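Local coordinates for DUF574 domain-containing protein (Thermobifida fusca, PDB 2QE6) that binds S-adenosylmethionine and, judged by its family and fold, is probably a methyltransferase whose substrate is not known, at residues Q80-G85 with R106-D111. The protein carries 1 engineered substitution. Sequence-based numbering, arbitrary orientation.
Sequences QFLDLG and RVVYVD. With SAM (S-adenosylmethionine), chain F.
Asp83 meets the Tyr109 ring at its edge, with OD2 3.3 Å from CE1 and the carboxylate turned 47° from the ring plane; Val107 CG1 sits 3.9 Å above that plane, over the ring centre. The Phe81 ring has Arg106 O at its edge, and the Arg106 guanidinium has Gln80 OE1 at its own, in a weak bond from NH2. With CG anti to the backbone N (chi1 -174°), Asp83 OD2 reaches the tyrosine edge and hydrogen-bonds Thr94 OG1, while the Tyr109 hydroxyl bonds to His95, both on helix 94-101. Gln80 OE1 also accepts from Asp154 N, and Arg106 NE hydrogen-bonds to Met152 O. In the parallel ladder the straightest bond runs from Asp83 N to Val108 O (2.9 Å, 179°); the last, Gly85 N to Val110 O, is weak. On the face opposite Tyr109, Leu82 CD1 packs 3.9 Å from Val110 CG2. These strands and helix 94-101 form a beta-alpha-beta unit of the Rossmann-like methyltransferase fold. At their C-terminal ends, Gly85 O accepts from the methionyl N, and Asp111 OD1 and OD2 accept from ribose O2' (2.8 Å) and O3' (2.5 Å), and from Asp113 N and Gly87 N. At Asp111 an asparagine would probably leave one ribose hydroxyl and the neighbouring backbone N-H without an acceptor. Two carboxylate oxygens thus match two hydroxyls, as in many Rossmann-like methyltransferases.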
ATOM      1  N   GLN A  80     -14.871   6.915   1.177  1.00 32.64           N
ATOM      2  CA  GLN A  80     -14.381   6.339   2.428  1.00 33.73           C
ATOM      3  C   GLN A  80     -13.252   5.405   2.087  1.00 30.93           C
ATOM      4  O   GLN A  80     -13.483   4.475   1.338  1.00 32.54           O
ATOM      5  CB  GLN A  80     -15.448   5.465   3.124  1.00 36.53           C
ATOM      6  CG  GLN A  80     -16.825   6.074   3.233  1.00 33.46           C
ATOM      7  CD  GLN A  80     -17.757   5.328   4.171  1.00 36.28           C
ATOM      8  OE1 GLN A  80     -18.042   5.797   5.276  1.00 35.18           O
ATOM      9  NE2 GLN A  80     -18.279   4.195   3.726  1.00 26.81           N
ATOM     10  N   PHE A  81     -12.049   5.666   2.603  1.00 31.54           N
ATOM     11  CA  PHE A  81     -10.869   4.816   2.327  1.00 35.56           C
ATOM     12  C   PHE A  81     -10.220   4.395   3.637  1.00 34.01           C
ATOM     13  O   PHE A  81     -10.093   5.203   4.580  1.00 35.52           O
ATOM     14  CB  PHE A  81      -9.816   5.554   1.464  1.00 35.49           C
ATOM     15  CG  PHE A  81     -10.328   6.022   0.139  1.00 33.41           C
ATOM     16  CD1 PHE A  81     -11.181   7.097   0.046  1.00 31.79           C
ATOM     17  CD2 PHE A  81     -10.012   5.348  -1.009  1.00 34.68           C
ATOM     18  CE1 PHE A  81     -11.672   7.515  -1.181  1.00 36.37           C
ATOM     19  CE2 PHE A  81     -10.521   5.762  -2.247  1.00 31.73           C
ATOM     20  CZ  PHE A  81     -11.330   6.846  -2.327  1.00 33.59           C
ATOM     21  N   LEU A  82      -9.810   3.129   3.684  1.00 37.12           N
ATOM     22  CA  LEU A  82      -8.986   2.592   4.754  1.00 37.66           C
ATOM     23  C   LEU A  82      -7.670   2.133   4.137  1.00 35.92           C
ATOM     24  O   LEU A  82      -7.628   1.201   3.339  1.00 34.48           O
ATOM     25  CB  LEU A  82      -9.698   1.430   5.451  1.00 37.82           C
ATOM     26  CG  LEU A  82      -8.970   0.775   6.625  1.00 39.59           C
ATOM     27  CD1 LEU A  82      -8.571   1.808   7.688  1.00 38.82           C
ATOM     28  CD2 LEU A  82      -9.853  -0.342   7.222  1.00 38.88           C
ATOM     29  N   ASP A  83      -6.606   2.842   4.465  1.00 36.74           N
ATOM     30  CA  ASP A  83      -5.332   2.675   3.795  1.00 33.08           C
ATOM     31  C   ASP A  83      -4.400   1.949   4.758  1.00 34.94           C
ATOM     32  O   ASP A  83      -3.797   2.554   5.672  1.00 35.33           O
ATOM     33  CB  ASP A  83      -4.808   4.043   3.376  1.00 32.72           C
ATOM     34  CG  ASP A  83      -3.521   3.992   2.513  1.00 37.82           C
ATOM     35  OD1 ASP A  83      -2.978   2.888   2.228  1.00 44.57           O
ATOM     36  OD2 ASP A  83      -3.033   5.111   2.147  1.00 44.59           O
ATOM     37  N   LEU A  84      -4.303   0.626   4.541  1.00 34.81           N
ATOM     38  CA  LEU A  84      -3.593  -0.271   5.433  1.00 35.44           C
ATOM     39  C   LEU A  84      -2.121  -0.423   5.033  1.00 37.32           C
ATOM     40  O   LEU A  84      -1.815  -0.837   3.904  1.00 38.65           O
ATOM     41  CB  LEU A  84      -4.238  -1.647   5.379  1.00 33.43           C
ATOM     42  CG  LEU A  84      -5.718  -1.673   5.816  1.00 31.96           C
ATOM     43  CD1 LEU A  84      -6.303  -3.052   5.499  1.00 38.28           C
ATOM     44  CD2 LEU A  84      -5.911  -1.306   7.296  1.00 35.82           C
ATOM     45  N   GLY A  85      -1.225  -0.152   5.976  1.00 36.18           N
ATOM     46  CA  GLY A  85       0.195  -0.135   5.678  1.00 36.70           C
ATOM     47  C   GLY A  85       0.465   1.105   4.857  1.00 34.40           C
ATOM     48  O   GLY A  85       1.051   1.022   3.800  1.00 38.11           O
ATOM     49  N   ARG A 106     -13.006  10.700   2.779  1.00 34.70           N
ATOM     50  CA  ARG A 106     -12.487  10.472   4.131  1.00 37.04           C
ATOM     51  C   ARG A 106     -11.507   9.321   4.100  1.00 37.03           C
ATOM     52  O   ARG A 106     -11.803   8.286   3.478  1.00 33.89           O
ATOM     53  CB  ARG A 106     -13.625  10.174   5.101  1.00 38.56           C
ATOM     54  CG  ARG A 106     -14.575  11.374   5.279  1.00 38.78           C
ATOM     55  CD  ARG A 106     -15.543  11.170   6.430  1.00 45.36           C
ATOM     56  NE  ARG A 106     -16.267   9.909   6.260  1.00 59.24           N
ATOM     57  CZ  ARG A 106     -17.331   9.724   5.471  1.00 61.61           C
ATOM     58  NH1 ARG A 106     -17.841  10.714   4.744  1.00 59.96           N
ATOM     59  NH2 ARG A 106     -17.882   8.516   5.403  1.00 59.10           N
ATOM     60  N   VAL A 107     -10.329   9.528   4.693  1.00 34.29           N
ATOM     61  CA  VAL A 107      -9.260   8.523   4.635  1.00 33.42           C
ATOM     62  C   VAL A 107      -8.729   8.287   6.040  1.00 32.56           C
ATOM     63  O   VAL A 107      -8.481   9.250   6.803  1.00 33.92           O
ATOM     64  CB  VAL A 107      -8.076   8.950   3.685  1.00 33.15           C
ATOM     65  CG1 VAL A 107      -7.009   7.871   3.630  1.00 36.99           C
ATOM     66  CG2 VAL A 107      -8.602   9.224   2.258  1.00 33.97           C
ATOM     67  N   VAL A 108      -8.579   7.012   6.382  1.00 35.92           N
ATOM     68  CA  VAL A 108      -7.999   6.594   7.637  1.00 35.80           C
ATOM     69  C   VAL A 108      -6.760   5.789   7.287  1.00 38.51           C
ATOM     70  O   VAL A 108      -6.860   4.779   6.617  1.00 35.75           O
ATOM     71  CB  VAL A 108      -8.977   5.739   8.469  1.00 36.96           C
ATOM     72  CG1 VAL A 108      -8.252   5.157   9.719  1.00 38.93           C
ATOM     73  CG2 VAL A 108     -10.245   6.567   8.850  1.00 29.68           C
ATOM     74  N   TYR A 109      -5.595   6.283   7.711  1.00 38.31           N
ATOM     75  CA  TYR A 109      -4.345   5.602   7.461  1.00 35.86           C
ATOM     76  C   TYR A 109      -3.934   4.746   8.661  1.00 34.29           C
ATOM     77  O   TYR A 109      -4.097   5.143   9.799  1.00 34.58           O
ATOM     78  CB  TYR A 109      -3.217   6.594   7.214  1.00 34.50           C
ATOM     79  CG  TYR A 109      -3.297   7.530   6.022  1.00 37.14           C
ATOM     80  CD1 TYR A 109      -2.968   7.118   4.741  1.00 27.75           C
ATOM     81  CD2 TYR A 109      -3.605   8.868   6.201  1.00 26.91           C
ATOM     82  CE1 TYR A 109      -2.969   8.032   3.634  1.00 37.08           C
ATOM     83  CE2 TYR A 109      -3.599   9.766   5.133  1.00 41.60           C
ATOM     84  CZ  TYR A 109      -3.278   9.344   3.851  1.00 30.47           C
ATOM     85  OH  TYR A 109      -3.282  10.312   2.837  1.00 35.66           O
ATOM     86  N   VAL A 110      -3.343   3.589   8.397  1.00 35.86           N
ATOM     87  CA  VAL A 110      -2.902   2.679   9.452  1.00 36.51           C
ATOM     88  C   VAL A 110      -1.502   2.204   9.090  1.00 35.44           C
ATOM     89  O   VAL A 110      -1.272   1.800   7.952  1.00 35.22           O
ATOM     90  CB  VAL A 110      -3.852   1.456   9.564  1.00 36.42           C
ATOM     91  CG1 VAL A 110      -3.415   0.502  10.689  1.00 37.91           C
ATOM     92  CG2 VAL A 110      -5.303   1.966   9.776  1.00 34.84           C
ATOM     93  N   ASP A 111      -0.568   2.312  10.034  1.00 34.62           N
ATOM     94  CA  ASP A 111       0.763   1.778   9.850  1.00 37.97           C
ATOM     95  C   ASP A 111       1.317   1.294  11.174  1.00 37.12           C
ATOM     96  O   ASP A 111       0.960   1.777  12.203  1.00 35.88           O
ATOM     97  CB  ASP A 111       1.718   2.781   9.182  1.00 38.37           C
ATOM     98  CG  ASP A 111       2.864   2.082   8.415  1.00 38.16           C
ATOM     99  OD1 ASP A 111       3.839   1.633   9.035  1.00 43.08           O
ATOM    100  OD2 ASP A 111       2.808   1.994   7.180  1.00 40.28           O
TER
HETATM  101  N   SAM F 400       1.216   1.535   1.110  1.00 28.40           N
HETATM  102  CA  SAM F 400       2.412   2.408   0.785  1.00 30.21           C
HETATM  103  C   SAM F 400       2.669   2.368  -0.705  1.00 31.01           C
HETATM  104  O   SAM F 400       3.217   3.312  -1.264  1.00 31.59           O
HETATM  105  OXT SAM F 400       2.354   1.369  -1.365  1.00 28.67           O
HETATM  106  CB  SAM F 400       3.739   2.028   1.470  1.00 27.39           C
HETATM  107  CG  SAM F 400       4.324   0.657   1.093  1.00 28.67           C
HETATM  108  SD  SAM F 400       5.780   0.124   2.053  1.00 14.44           S
HETATM  109  CE  SAM F 400       5.882   1.602   3.092  1.00 42.41           C
HETATM  110  C5' SAM F 400       4.876  -0.936   3.201  1.00 31.89           C
HETATM  111  C4' SAM F 400       4.204  -0.356   4.452  1.00 30.30           C
HETATM  112  O4' SAM F 400       3.375  -1.357   5.052  1.00 27.71           O
HETATM  113  C3' SAM F 400       5.188   0.078   5.551  1.00 32.41           C
HETATM  114  O3' SAM F 400       4.931   1.404   5.977  1.00 30.91           O
HETATM  115  C2' SAM F 400       5.031  -0.919   6.688  1.00 33.81           C
HETATM  116  O2' SAM F 400       5.380  -0.416   7.984  1.00 31.21           O
HETATM  117  C1' SAM F 400       3.575  -1.319   6.473  1.00 29.72           C
HETATM  118  N9  SAM F 400       3.314  -2.631   7.067  1.00 29.41           N
HETATM  119  C8  SAM F 400       3.862  -3.871   6.741  1.00 33.38           C
HETATM  120  N7  SAM F 400       3.312  -4.811   7.554  1.00 31.49           N
HETATM  121  C5  SAM F 400       2.414  -4.178   8.374  1.00 32.06           C
HETATM  122  C6  SAM F 400       1.560  -4.667   9.374  1.00 23.54           C
HETATM  123  N6  SAM F 400       1.575  -5.994   9.679  1.00 27.93           N
HETATM  124  N1  SAM F 400       0.751  -3.753  10.026  1.00 31.12           N
HETATM  125  C2  SAM F 400       0.760  -2.379   9.709  1.00 26.56           C
HETATM  126  N3  SAM F 400       1.616  -1.895   8.723  1.00 27.77           N
HETATM  127  C4  SAM F 400       2.412  -2.804   8.071  1.00 34.31           C